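Local coordinates for protein dTDP-4-dehydrorhamnose 3,5-epimerase (Bacillus anthracis str. Ames, PDB 3RYK) that probably catalyses the double epimerization at C3 and C5 of a dTDP-4-keto-6-deoxy sugar, a step on the route to dTDP-L-rhamnose, at residues A[106-111]-A[179-184]; A[69-74]-A[155-160]. All coordinates share one frame; numbering follows the deposited sequence.

Contact 1 (A[106-111]-A[179-184]); sequences YDVIVD and IPWPVT
Val108 and Trp181 meet at the buried end of the contact: CG2 of Val108 lies 3.6 Å from CH2 of Trp181, at the far end of the indole. The other branch, CG1, points anti to its own backbone N (chi1 170°) and meets Ile179 tip to tip, 3.6 Å from its CD1. Ile179 CG2 sits over one face of the indole, near its rim, so valine, isoleucine and tryptophan interlock. Trp181 starts away from the strand, but its six-membered ring swings back, with CE3 in the plane of the Tyr106 ring, 3.8 Å from Tyr106 CD2. The planes stand at 89° with centroids 5.8 Å apart, neither a stack nor a clear edge-to-face pair. The indole NE1 is satisfied by Trp172 O, which probably helps to set the ring's rotation. Tyr106, with contacts just as close, marks the partly exposed end: its OH rests 3.4 Å from CG of Pro180, and its CD2 lies 3.6 Å from CD of Pro182, both prolines being exposed. Pro180 centres an inverse gamma turn. The segments run nearly antiparallel, 172° apart, without pairing as strands; an irregular proline-rich segment here packs by apolar side chains across strand 104-111 of the five-stranded antiparallel sheet in this jelly-roll-like fold.

Contact 2 (A[69-74]-A[155-160]); sequences VQDNVS and MYKVDE
Strands 70-74 and 155-158 run antiparallel at 153°, Asn72 with Tyr156 being a hydrogen-bonded pair (Asn72 N to Tyr156 O and Tyr156 N to Asn72 O, both 2.9 Å), while at the end Val69 and Gln70 both face Val158 in a classic beta bulge. There Val69 N donates to Val158 O at 3.1 Å, and Gln70 N adds a weak bond to the same oxygen. On the face carrying Gln70, Asn72, Tyr156 and Val158, Asn72 CB sits over the tyrosine ring, 4.1 Å from its centroid, a CH-pi contact. The asparagine amide is held by Gln70, whose NE2 meets Asn72 OD1 at 2.7 Å on a lone pair, in plane and almost straight (178°). Gln70 CB also lies alongside Val158 CG2, 3.7 Å away. On the other face Lys157 runs beside Asp71, bending at its last torsion (chi4 -49°) to bring NZ within 3.1 Å of Asp71 OD2. That ammonium also salt-bridges Asp71 of the second subunit and makes a cation-pi contact with Tyr54 of its own chain. The two Lys157 ammonium groups come close across the interface; the paired aspartates probably offset their like charges, which suggests that charge balance in this buried network depends on both subunits.

In the fold
Contact 2 is a buried strand pairing in the seven-stranded sheet, whereas contact 1 is partly buried and sets a loop against the five-stranded sheet. They share no strand, lie on opposite sides of the chain's centre with their own centres 21 Å apart, and do not touch, although their segments alternate along the sequence. Their chemistry follows their place. Segments 106-111 and 179-184 meet through apolar and aromatic side chains alone, and no other subunit of the assembly reaches them; segments 69-74 and 155-160 combine backbone hydrogen bonds with buried charge, and the ladder of 70-73 continues into the second subunit. The side chain of Tyr156 is about 6 Å from a bound pyrophosphate, that of Trp181 about 13 Å from one.

Contact 1 (A[106-111]-A[179-184])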
loop_
_atom_site.group_PDB
_atom_site.type_symbol
_atom_site.label_atom_id
_atom_site.label_comp_id
_atom_site.label_asym_id
_atom_site.label_seq_id
_atom_site.Cartn_x
_atom_site.Cartn_y
_atom_site.Cartn_z
ATOM N N TYR A 106 -11.703 12.248 6.442
ATOM C CA TYR A 106 -12.979 12.648 5.847
ATOM C C TYR A 106 -12.500 13.051 4.475
ATOM O O TYR A 106 -11.827 14.075 4.337
ATOM C CB TYR A 106 -13.659 13.774 6.605
ATOM C CG TYR A 106 -14.832 14.441 5.889
ATOM C CD1 TYR A 106 -16.066 13.819 5.766
ATOM C CD2 TYR A 106 -14.713 15.743 5.405
ATOM C CE1 TYR A 106 -17.135 14.460 5.132
ATOM C CE2 TYR A 106 -15.783 16.405 4.778
ATOM C CZ TYR A 106 -16.988 15.763 4.640
ATOM O OH TYR A 106 -18.037 16.437 4.016
ATOM N N ASP A 107 -12.817 12.241 3.472
ATOM C CA ASP A 107 -12.399 12.463 2.111
ATOM C C ASP A 107 -13.509 13.018 1.234
ATOM O O ASP A 107 -14.637 12.515 1.233
ATOM C CB ASP A 107 -11.865 11.132 1.603
ATOM C CG ASP A 107 -11.186 11.238 0.271
ATOM O OD1 ASP A 107 -11.797 11.674 -0.734
ATOM O OD2 ASP A 107 -10.010 10.832 0.240
ATOM N N VAL A 108 -13.173 14.047 0.460
ATOM C CA VAL A 108 -14.137 14.683 -0.401
ATOM C C VAL A 108 -13.705 14.605 -1.859
ATOM O O VAL A 108 -12.506 14.673 -2.160
ATOM C CB VAL A 108 -14.251 16.196 -0.078
ATOM C CG1 VAL A 108 -15.102 16.941 -1.149
ATOM C CG2 VAL A 108 -14.795 16.418 1.331
ATOM N N ILE A 109 -14.683 14.428 -2.739
ATOM C CA ILE A 109 -14.424 14.388 -4.170
ATOM C C ILE A 109 -15.455 15.313 -4.782
ATOM O O ILE A 109 -16.585 15.384 -4.300
ATOM C CB ILE A 109 -14.433 12.962 -4.840
ATOM C CG1 ILE A 109 -15.829 12.345 -4.906
ATOM C CG2 ILE A 109 -13.443 12.037 -4.138
ATOM C CD1 ILE A 109 -15.827 10.977 -5.549
ATOM N N VAL A 110 -15.040 16.047 -5.816
ATOM C CA VAL A 110 -15.903 16.990 -6.518
ATOM C C VAL A 110 -15.882 16.664 -8.024
ATOM O O VAL A 110 -14.812 16.505 -8.611
ATOM C CB VAL A 110 -15.379 18.436 -6.327
ATOM C CG1 VAL A 110 -16.421 19.433 -6.863
ATOM C CG2 VAL A 110 -15.073 18.737 -4.851
ATOM N N ASP A 111 -17.059 16.549 -8.639
ATOM C CA ASP A 111 -17.165 16.232 -10.073
ATOM C C ASP A 111 -16.940 17.550 -10.837
ATOM O O ASP A 111 -17.761 18.475 -10.745
ATOM C CB ASP A 111 -18.538 15.599 -10.392
ATOM C CG ASP A 111 -18.671 15.132 -11.850
ATOM O OD1 ASP A 111 -17.818 15.495 -12.690
ATOM O OD2 ASP A 111 -19.636 14.376 -12.173
ATOM N N ILE A 179 -18.157 22.967 1.455
ATOM C CA ILE A 179 -17.913 21.661 2.068
ATOM C C ILE A 179 -17.845 21.805 3.598
ATOM O O ILE A 179 -17.161 22.697 4.123
ATOM C CB ILE A 179 -16.633 20.995 1.502
ATOM C CG1 ILE A 179 -16.759 20.846 -0.017
ATOM C CG2 ILE A 179 -16.386 19.632 2.180
ATOM C CD1 ILE A 179 -15.489 20.513 -0.740
ATOM N N PRO A 180 -18.563 20.931 4.335
ATOM C CA PRO A 180 -18.611 20.936 5.799
ATOM C C PRO A 180 -17.391 20.269 6.452
ATOM O O PRO A 180 -17.524 19.277 7.172
ATOM C CB PRO A 180 -19.874 20.119 6.083
ATOM C CG PRO A 180 -19.868 19.128 5.006
ATOM C CD PRO A 180 -19.442 19.880 3.792
ATOM N N TRP A 181 -16.204 20.823 6.247
ATOM C CA TRP A 181 -15.012 20.233 6.832
ATOM C C TRP A 181 -15.128 20.152 8.339
ATOM O O TRP A 181 -15.638 21.080 8.974
ATOM C CB TRP A 181 -13.752 21.033 6.480
ATOM C CG TRP A 181 -13.467 21.107 5.050
ATOM C CD1 TRP A 181 -13.689 22.167 4.223
ATOM C CD2 TRP A 181 -12.941 20.063 4.236
ATOM N NE1 TRP A 181 -13.298 21.859 2.950
ATOM C CE2 TRP A 181 -12.840 20.570 2.924
ATOM C CE3 TRP A 181 -12.525 18.750 4.488
ATOM C CZ2 TRP A 181 -12.352 19.807 1.863
ATOM C CZ3 TRP A 181 -12.041 17.993 3.424
ATOM C CH2 TRP A 181 -11.963 18.528 2.127
ATOM N N PRO A 182 -14.644 19.045 8.935
ATOM C CA PRO A 182 -14.703 18.850 10.387
ATOM C C PRO A 182 -13.601 19.601 11.151
ATOM O O PRO A 182 -13.135 19.143 12.200
ATOM C CB PRO A 182 -14.507 17.346 10.510
ATOM C CG PRO A 182 -13.617 17.022 9.386
ATOM C CD PRO A 182 -14.116 17.844 8.261
ATOM N N VAL A 183 -13.198 20.763 10.647
ATOM C CA VAL A 183 -12.158 21.547 11.279
ATOM C C VAL A 183 -12.416 22.999 10.918
ATOM O O VAL A 183 -12.989 23.285 9.875
ATOM C CB VAL A 183 -10.747 21.107 10.784
ATOM C CG1 VAL A 183 -10.655 21.208 9.270
ATOM C CG2 VAL A 183 -9.646 21.902 11.467
ATOM N N THR A 184 -12.044 23.900 11.826
ATOM C CA THR A 184 -12.222 25.340 11.642
ATOM C C THR A 184 -10.976 26.024 11.090
ATOM O O THR A 184 -11.070 26.876 10.188
ATOM C CB THR A 184 -12.649 26.003 12.984
ATOM O OG1 THR A 184 -13.979 25.579 13.315
ATOM C CG2 THR A 184 -12.628 27.539 12.920
#

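Contact 2 (A[69-74]-A[155-160])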
loop_
_atom_site.group_PDB
_atom_site.type_symbol
_atom_site.label_atom_id
_atom_site.label_comp_id
_atom_site.label_asym_id
_atom_site.label_seq_id
_atom_site.Cartn_x
_atom_site.Cartn_y
_atom_site.Cartn_z
ATOM N N VAL A 69 0.319 2.814 -11.917
ATOM C CA VAL A 69 1.773 2.953 -12.074
ATOM C C VAL A 69 2.546 3.511 -10.883
ATOM O O VAL A 69 3.758 3.379 -10.816
ATOM C CB VAL A 69 2.092 3.858 -13.301
ATOM C CG1 VAL A 69 1.522 3.249 -14.556
ATOM C CG2 VAL A 69 1.530 5.252 -13.112
ATOM N N GLN A 70 1.844 4.114 -9.936
ATOM C CA GLN A 70 2.502 4.685 -8.791
ATOM C C GLN A 70 1.636 4.587 -7.540
ATOM O O GLN A 70 0.406 4.598 -7.631
ATOM C CB GLN A 70 2.812 6.129 -9.167
ATOM C CG GLN A 70 3.428 6.982 -8.158
ATOM C CD GLN A 70 3.597 8.382 -8.679
ATOM O OE1 GLN A 70 3.909 8.603 -9.853
ATOM N NE2 GLN A 70 3.398 9.338 -7.807
ATOM N N ASP A 71 2.290 4.414 -6.398
ATOM C CA ASP A 71 1.646 4.336 -5.076
ATOM C C ASP A 71 2.282 5.449 -4.267
ATOM O O ASP A 71 3.513 5.519 -4.160
ATOM C CB ASP A 71 1.885 3.030 -4.297
ATOM C CG ASP A 71 1.301 1.788 -4.965
ATOM O OD1 ASP A 71 0.767 1.881 -6.088
ATOM O OD2 ASP A 71 1.401 0.694 -4.340
ATOM N N ASN A 72 1.436 6.293 -3.695
ATOM C CA ASN A 72 1.837 7.423 -2.886
ATOM C C ASN A 72 1.394 7.208 -1.441
ATOM O O ASN A 72 0.342 6.612 -1.206
ATOM C CB ASN A 72 1.154 8.676 -3.454
ATOM C CG ASN A 72 1.529 8.937 -4.908
ATOM O OD1 ASN A 72 2.673 8.751 -5.300
ATOM N ND2 ASN A 72 0.560 9.402 -5.703
ATOM N N VAL A 73 2.193 7.674 -0.486
ATOM C CA VAL A 73 1.879 7.573 0.943
ATOM C C VAL A 73 1.997 8.965 1.557
ATOM O O VAL A 73 3.058 9.592 1.487
ATOM C CB VAL A 73 2.787 6.572 1.698
ATOM C CG1 VAL A 73 2.489 6.594 3.200
ATOM C CG2 VAL A 73 2.598 5.159 1.120
ATOM N N SER A 74 0.886 9.429 2.126
ATOM C CA SER A 74 0.759 10.716 2.782
ATOM C C SER A 74 0.667 10.541 4.296
ATOM O O SER A 74 -0.248 9.886 4.783
ATOM C CB SER A 74 -0.499 11.424 2.265
ATOM O OG SER A 74 -0.813 12.577 3.015
ATOM N N MET A 155 -2.772 6.130 1.758
ATOM C CA MET A 155 -2.067 5.561 0.634
ATOM C C MET A 155 -2.991 5.630 -0.556
ATOM O O MET A 155 -4.193 5.398 -0.424
ATOM C CB MET A 155 -1.711 4.097 0.897
ATOM C CG MET A 155 -1.016 3.424 -0.273
ATOM S SD MET A 155 -0.750 1.657 -0.057
ATOM C CE MET A 155 0.348 1.621 1.351
ATOM N N TYR A 156 -2.454 5.974 -1.718
ATOM C CA TYR A 156 -3.292 6.014 -2.901
ATOM C C TYR A 156 -2.503 5.775 -4.164
ATOM O O TYR A 156 -1.379 6.246 -4.298
ATOM C CB TYR A 156 -4.153 7.265 -2.986
ATOM C CG TYR A 156 -3.439 8.574 -3.176
ATOM C CD1 TYR A 156 -3.352 9.152 -4.440
ATOM C CD2 TYR A 156 -2.893 9.246 -2.093
ATOM C CE1 TYR A 156 -2.709 10.370 -4.619
ATOM C CE2 TYR A 156 -2.261 10.445 -2.258
ATOM C CZ TYR A 156 -2.179 11.001 -3.524
ATOM O OH TYR A 156 -1.538 12.202 -3.676
ATOM N N LYS A 157 -3.116 5.009 -5.061
ATOM C CA LYS A 157 -2.524 4.658 -6.327
ATOM C C LYS A 157 -3.010 5.634 -7.386
ATOM O O LYS A 157 -4.078 6.218 -7.251
ATOM C CB LYS A 157 -2.961 3.261 -6.744
ATOM C CG LYS A 157 -2.639 2.148 -5.787
ATOM C CD LYS A 157 -3.267 0.847 -6.283
ATOM C CE LYS A 157 -2.839 -0.326 -5.427
ATOM N NZ LYS A 157 -1.373 -0.423 -5.185
ATOM N N VAL A 158 -2.210 5.814 -8.431
ATOM C CA VAL A 158 -2.567 6.699 -9.540
ATOM C C VAL A 158 -2.193 5.974 -10.833
ATOM O O VAL A 158 -1.178 5.287 -10.878
ATOM C CB VAL A 158 -1.877 8.094 -9.457
ATOM C CG1 VAL A 158 -2.220 8.782 -8.134
ATOM C CG2 VAL A 158 -0.374 7.980 -9.642
ATOM N N ASP A 159 -3.000 6.130 -11.887
ATOM C CA ASP A 159 -2.730 5.453 -13.177
ATOM C C ASP A 159 -1.942 6.292 -14.180
ATOM O O ASP A 159 -1.779 5.878 -15.339
ATOM C CB ASP A 159 -4.006 4.932 -13.850
ATOM C CG ASP A 159 -4.944 6.038 -14.294
ATOM O OD1 ASP A 159 -5.799 5.762 -15.167
ATOM O OD2 ASP A 159 -4.830 7.178 -13.802
ATOM N N GLU A 160 -1.483 7.463 -13.737
ATOM C CA GLU A 160 -0.679 8.374 -14.544
ATOM C C GLU A 160 0.360 8.991 -13.612
ATOM O O GLU A 160 0.043 9.397 -12.493
ATOM C CB GLU A 160 -1.541 9.439 -15.224
ATOM C CG GLU A 160 -0.802 10.503 -16.084
ATOM C CD GLU A 160 0.021 9.940 -17.253
ATOM O OE1 GLU A 160 -0.144 10.475 -18.371
ATOM O OE2 GLU A 160 0.781 8.956 -17.096
#